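Local atomic coordinates of HTH-type transcriptional regulator cbl (Escherichia coli K12, PDB entry 2FYI), a protein that may act as an accessory transcriptional regulator within the cys regulon, this chain being the cofactor-binding domain of a DNA-binding LysR-family protein. Residues L59-S70 and T190-Q201. Residues are numbered along the deposited sequence; the frame is centred on the assembly and turned at random.
Sequences LQNGEADIGIAS and TVWLGLKRGQLQ
Trp192 presents the edge of its indole to segment 59-70: Ser70 O lies in the ring plane, 3.9 Å from Trp192 CD1, while Thr190 CG2 sits over one face, near the ring's border. The strands 66-69 and 190-196 run antiparallel, their axes at 155°. Two hydrogen-bonded pairs set the register. In Gly67–Gly194, Gly194 N meets Gly67 O in the carbonyl plane at 2.8 Å; in Ala69–Trp192, Trp192 N reaches Ala69 O at the same 2.8 Å, with an N-H...O angle of 169°. Ile68 and Leu193, the intervening non-hydrogen-bonded pair, run alongside each other in the same direction, with Ile68 CG1 3.8 Å from Leu193 CD2. On the opposite face, Leu59 CD1 lies 3.6 Å from Gly194 O. In Lys196, CG anti to the backbone N (chi1 -177°) starts an extended chain past Leu59 O, and a bend at the last torsion brings NZ to Gln60 O, 3.1 Å away; cutting the side chain back to alanine is likely to leave Gln60 O, in the last turn of helix 52-61, without its ammonium partner. Water 2 links Asp65 OD1 to Gln201 OE1, while Asp65 OD2 bonds Thr17 N. Strand 66-69 pairs parallel with strand 14-20 and antiparallel with strand 189-196 in a periplasmic-binding-protein-like subdomain, where helix 203-212 packs on Ile66 and Leu195, and Leu79 of strand 79-94 touches Leu59.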
loop_
_atom_site.group_PDB
_atom_site.type_symbol
_atom_site.label_atom_id
_atom_site.label_comp_id
_atom_site.label_asym_id
_atom_site.label_seq_id
_atom_site.Cartn_x
_atom_site.Cartn_y
_atom_site.Cartn_z
ATOM N N LEU A 59 0.178 2.086 19.342
ATOM C CA LEU A 59 -0.544 1.593 20.492
ATOM C C LEU A 59 0.218 1.905 21.758
ATOM O O LEU A 59 -0.380 2.370 22.720
ATOM C CB LEU A 59 -0.806 0.101 20.383
ATOM C CG LEU A 59 -1.967 -0.371 19.517
ATOM C CD1 LEU A 59 -2.086 -1.884 19.594
ATOM C CD2 LEU A 59 -3.242 0.274 19.968
ATOM N N GLN A 60 1.525 1.662 21.770
ATOM C CA GLN A 60 2.326 1.953 22.954
ATOM C C GLN A 60 2.185 3.408 23.372
ATOM O O GLN A 60 2.098 3.695 24.546
ATOM C CB GLN A 60 3.798 1.606 22.735
ATOM C CG GLN A 60 4.050 0.110 22.383
ATOM C CD GLN A 60 5.374 -0.138 21.595
ATOM O OE1 GLN A 60 6.368 0.594 21.778
ATOM N NE2 GLN A 60 5.384 -1.171 20.718
ATOM N N ASN A 61 2.128 4.317 22.406
ATOM C CA ASN A 61 2.032 5.754 22.654
ATOM C C ASN A 61 0.643 6.285 22.919
ATOM O O ASN A 61 0.482 7.452 23.211
ATOM C CB ASN A 61 2.515 6.498 21.417
ATOM C CG ASN A 61 3.974 6.249 21.129
ATOM O OD1 ASN A 61 4.740 5.918 22.038
ATOM N ND2 ASN A 61 4.374 6.396 19.856
ATOM N N GLY A 62 -0.376 5.463 22.752
ATOM C CA GLY A 62 -1.736 5.963 22.854
ATOM C C GLY A 62 -2.204 6.786 21.665
ATOM O O GLY A 62 -3.287 7.314 21.674
ATOM N N GLU A 63 -1.388 6.887 20.627
ATOM C CA GLU A 63 -1.801 7.528 19.374
ATOM C C GLU A 63 -2.907 6.777 18.643
ATOM O O GLU A 63 -3.534 7.347 17.740
ATOM C CB GLU A 63 -0.636 7.639 18.401
ATOM C CG GLU A 63 0.510 8.476 18.863
ATOM C CD GLU A 63 0.052 9.853 19.249
ATOM O OE1 GLU A 63 -0.911 10.366 18.633
ATOM O OE2 GLU A 63 0.637 10.430 20.196
ATOM N N ALA A 64 -3.108 5.500 18.987
ATOM C CA ALA A 64 -4.219 4.734 18.453
ATOM C C ALA A 64 -4.858 3.967 19.583
ATOM O O ALA A 64 -4.187 3.572 20.513
ATOM C CB ALA A 64 -3.743 3.798 17.389
ATOM N N ASP A 65 -6.155 3.745 19.482
ATOM C CA ASP A 65 -6.891 2.986 20.461
ATOM C C ASP A 65 -6.785 1.466 20.211
ATOM O O ASP A 65 -6.487 0.716 21.125
ATOM C CB ASP A 65 -8.347 3.485 20.484
ATOM C CG ASP A 65 -8.460 5.047 20.640
ATOM O OD1 ASP A 65 -7.825 5.633 21.561
ATOM O OD2 ASP A 65 -9.215 5.714 19.869
ATOM N N ILE A 66 -7.010 1.024 18.972
ATOM C CA ILE A 66 -6.955 -0.395 18.595
ATOM C C ILE A 66 -5.973 -0.622 17.446
ATOM O O ILE A 66 -5.955 0.158 16.493
ATOM C CB ILE A 66 -8.332 -0.884 18.110
ATOM C CG1 ILE A 66 -9.384 -0.576 19.156
ATOM C CG2 ILE A 66 -8.332 -2.357 17.862
ATOM C CD1 ILE A 66 -10.748 -0.636 18.620
ATOM N N GLY A 67 -5.164 -1.680 17.531
ATOM C CA GLY A 67 -4.247 -2.023 16.458
ATOM C C GLY A 67 -4.705 -3.316 15.815
ATOM O O GLY A 67 -5.103 -4.252 16.517
ATOM N N ILE A 68 -4.666 -3.377 14.484
ATOM C CA ILE A 68 -5.089 -4.597 13.786
ATOM C C ILE A 68 -4.094 -4.999 12.722
ATOM O O ILE A 68 -3.862 -4.257 11.748
ATOM C CB ILE A 68 -6.458 -4.427 13.122
ATOM C CG1 ILE A 68 -7.529 -4.160 14.188
ATOM C CG2 ILE A 68 -6.796 -5.648 12.314
ATOM C CD1 ILE A 68 -8.642 -3.214 13.734
ATOM N N ALA A 69 -3.498 -6.175 12.911
ATOM C CA ALA A 69 -2.473 -6.679 11.992
ATOM C C ALA A 69 -2.288 -8.175 12.178
ATOM O O ALA A 69 -2.798 -8.762 13.144
ATOM C CB ALA A 69 -1.176 -5.965 12.217
ATOM N N SER A 70 -1.568 -8.803 11.248
ATOM C CA SER A 70 -1.278 -10.245 11.376
ATOM C C SER A 70 0.048 -10.500 12.077
ATOM O O SER A 70 0.308 -11.602 12.495
ATOM C CB SER A 70 -1.258 -10.944 10.011
ATOM O OG SER A 70 -2.535 -11.028 9.405
ATOM N N THR A 190 -3.025 -15.500 11.516
ATOM C CA THR A 190 -4.083 -14.966 12.354
ATOM C C THR A 190 -4.064 -13.462 12.335
ATOM O O THR A 190 -2.992 -12.845 12.287
ATOM C CB THR A 190 -3.893 -15.350 13.787
ATOM O OG1 THR A 190 -3.839 -16.767 13.880
ATOM C CG2 THR A 190 -5.051 -14.839 14.581
ATOM N N VAL A 191 -5.241 -12.856 12.373
ATOM C CA VAL A 191 -5.290 -11.413 12.446
ATOM C C VAL A 191 -5.632 -11.064 13.868
ATOM O O VAL A 191 -6.616 -11.564 14.396
ATOM C CB VAL A 191 -6.357 -10.820 11.565
ATOM C CG1 VAL A 191 -6.300 -9.342 11.720
ATOM C CG2 VAL A 191 -6.112 -11.194 10.161
ATOM N N TRP A 192 -4.817 -10.200 14.473
ATOM C CA TRP A 192 -4.974 -9.826 15.862
ATOM C C TRP A 192 -5.568 -8.460 16.035
ATOM O O TRP A 192 -5.352 -7.533 15.224
ATOM C CB TRP A 192 -3.636 -9.849 16.567
ATOM C CG TRP A 192 -2.964 -11.167 16.477
ATOM C CD1 TRP A 192 -2.082 -11.572 15.520
ATOM C CD2 TRP A 192 -3.110 -12.266 17.382
ATOM N NE1 TRP A 192 -1.678 -12.867 15.769
ATOM C CE2 TRP A 192 -2.286 -13.314 16.905
ATOM C CE3 TRP A 192 -3.852 -12.463 18.546
ATOM C CZ2 TRP A 192 -2.177 -14.525 17.536
ATOM C CZ3 TRP A 192 -3.741 -13.694 19.192
ATOM C CH2 TRP A 192 -2.908 -14.709 18.673
ATOM N N LEU A 193 -6.318 -8.346 17.119
ATOM C CA LEU A 193 -6.825 -7.103 17.593
ATOM C C LEU A 193 -6.028 -6.848 18.862
ATOM O O LEU A 193 -6.059 -7.674 19.788
ATOM C CB LEU A 193 -8.265 -7.309 17.957
ATOM C CG LEU A 193 -9.145 -7.745 16.798
ATOM C CD1 LEU A 193 -10.208 -8.708 17.293
ATOM C CD2 LEU A 193 -9.752 -6.505 16.116
ATOM N N GLY A 194 -5.298 -5.734 18.898
ATOM C CA GLY A 194 -4.486 -5.402 20.059
ATOM C C GLY A 194 -4.910 -4.128 20.776
ATOM O O GLY A 194 -5.441 -3.202 20.164
ATOM N N LEU A 195 -4.685 -4.084 22.084
ATOM C CA LEU A 195 -4.875 -2.862 22.867
ATOM C C LEU A 195 -3.645 -2.700 23.728
ATOM O O LEU A 195 -2.939 -3.698 24.009
ATOM C CB LEU A 195 -6.084 -2.989 23.804
ATOM C CG LEU A 195 -7.404 -3.319 23.137
ATOM C CD1 LEU A 195 -8.429 -3.817 24.113
ATOM C CD2 LEU A 195 -7.857 -2.058 22.461
ATOM N N LYS A 196 -3.398 -1.470 24.175
ATOM C CA LYS A 196 -2.344 -1.237 25.156
ATOM C C LYS A 196 -2.684 -1.898 26.489
ATOM O O LYS A 196 -3.800 -1.760 27.008
ATOM C CB LYS A 196 -2.145 0.251 25.347
ATOM C CG LYS A 196 -1.038 0.651 26.284
ATOM C CD LYS A 196 -1.001 2.166 26.240
ATOM C CE LYS A 196 -0.380 2.771 27.469
ATOM N NZ LYS A 196 1.076 2.727 27.318
ATOM N N ARG A 197 -1.728 -2.629 27.040
ATOM C CA ARG A 197 -1.971 -3.352 28.291
ATOM C C ARG A 197 -2.117 -2.416 29.485
ATOM O O ARG A 197 -1.443 -1.393 29.561
ATOM C CB ARG A 197 -0.837 -4.325 28.530
ATOM C CG ARG A 197 -0.925 -5.109 29.772
ATOM C CD ARG A 197 0.302 -5.953 29.830
ATOM N NE ARG A 197 0.234 -7.015 28.833
ATOM C CZ ARG A 197 -0.456 -8.143 29.016
ATOM N NH1 ARG A 197 -1.132 -8.328 30.164
ATOM N NH2 ARG A 197 -0.471 -9.084 28.073
ATOM N N GLY A 198 -3.009 -2.760 30.410
ATOM C CA GLY A 198 -3.312 -1.895 31.549
ATOM C C GLY A 198 -3.959 -0.554 31.194
ATOM O O GLY A 198 -4.110 0.310 32.044
ATOM N N GLN A 199 -4.361 -0.355 29.947
ATOM C CA GLN A 199 -4.952 0.920 29.575
ATOM C C GLN A 199 -6.481 0.947 29.784
ATOM O O GLN A 199 -7.177 0.017 29.375
ATOM C CB GLN A 199 -4.592 1.229 28.122
ATOM C CG GLN A 199 -4.875 2.650 27.673
ATOM C CD GLN A 199 -4.270 3.682 28.617
ATOM O OE1 GLN A 199 -3.213 3.440 29.242
ATOM N NE2 GLN A 199 -4.938 4.837 28.738
ATOM N N LEU A 200 -6.997 1.992 30.436
ATOM C CA LEU A 200 -8.442 2.268 30.469
ATOM C C LEU A 200 -8.960 2.771 29.105
ATOM O O LEU A 200 -8.223 3.435 28.362
ATOM C CB LEU A 200 -8.737 3.320 31.533
ATOM C CG LEU A 200 -8.460 3.033 33.019
ATOM C CD1 LEU A 200 -9.060 4.136 33.899
ATOM C CD2 LEU A 200 -9.016 1.676 33.423
ATOM N N GLN A 201 -10.220 2.480 28.774
ATOM C CA GLN A 201 -10.797 2.894 27.482
ATOM C C GLN A 201 -12.221 3.458 27.554
ATOM O O GLN A 201 -12.924 3.292 28.563
ATOM C CB GLN A 201 -10.800 1.727 26.520
ATOM C CG GLN A 201 -9.432 1.073 26.316
ATOM C CD GLN A 201 -8.547 1.809 25.303
ATOM O OE1 GLN A 201 -8.947 2.823 24.697
ATOM N NE2 GLN A 201 -7.344 1.290 25.108
HETATM O O HOH W 1 -5.012 0.786 23.381
HETATM O O HOH W 2 -7.225 4.482 23.795
#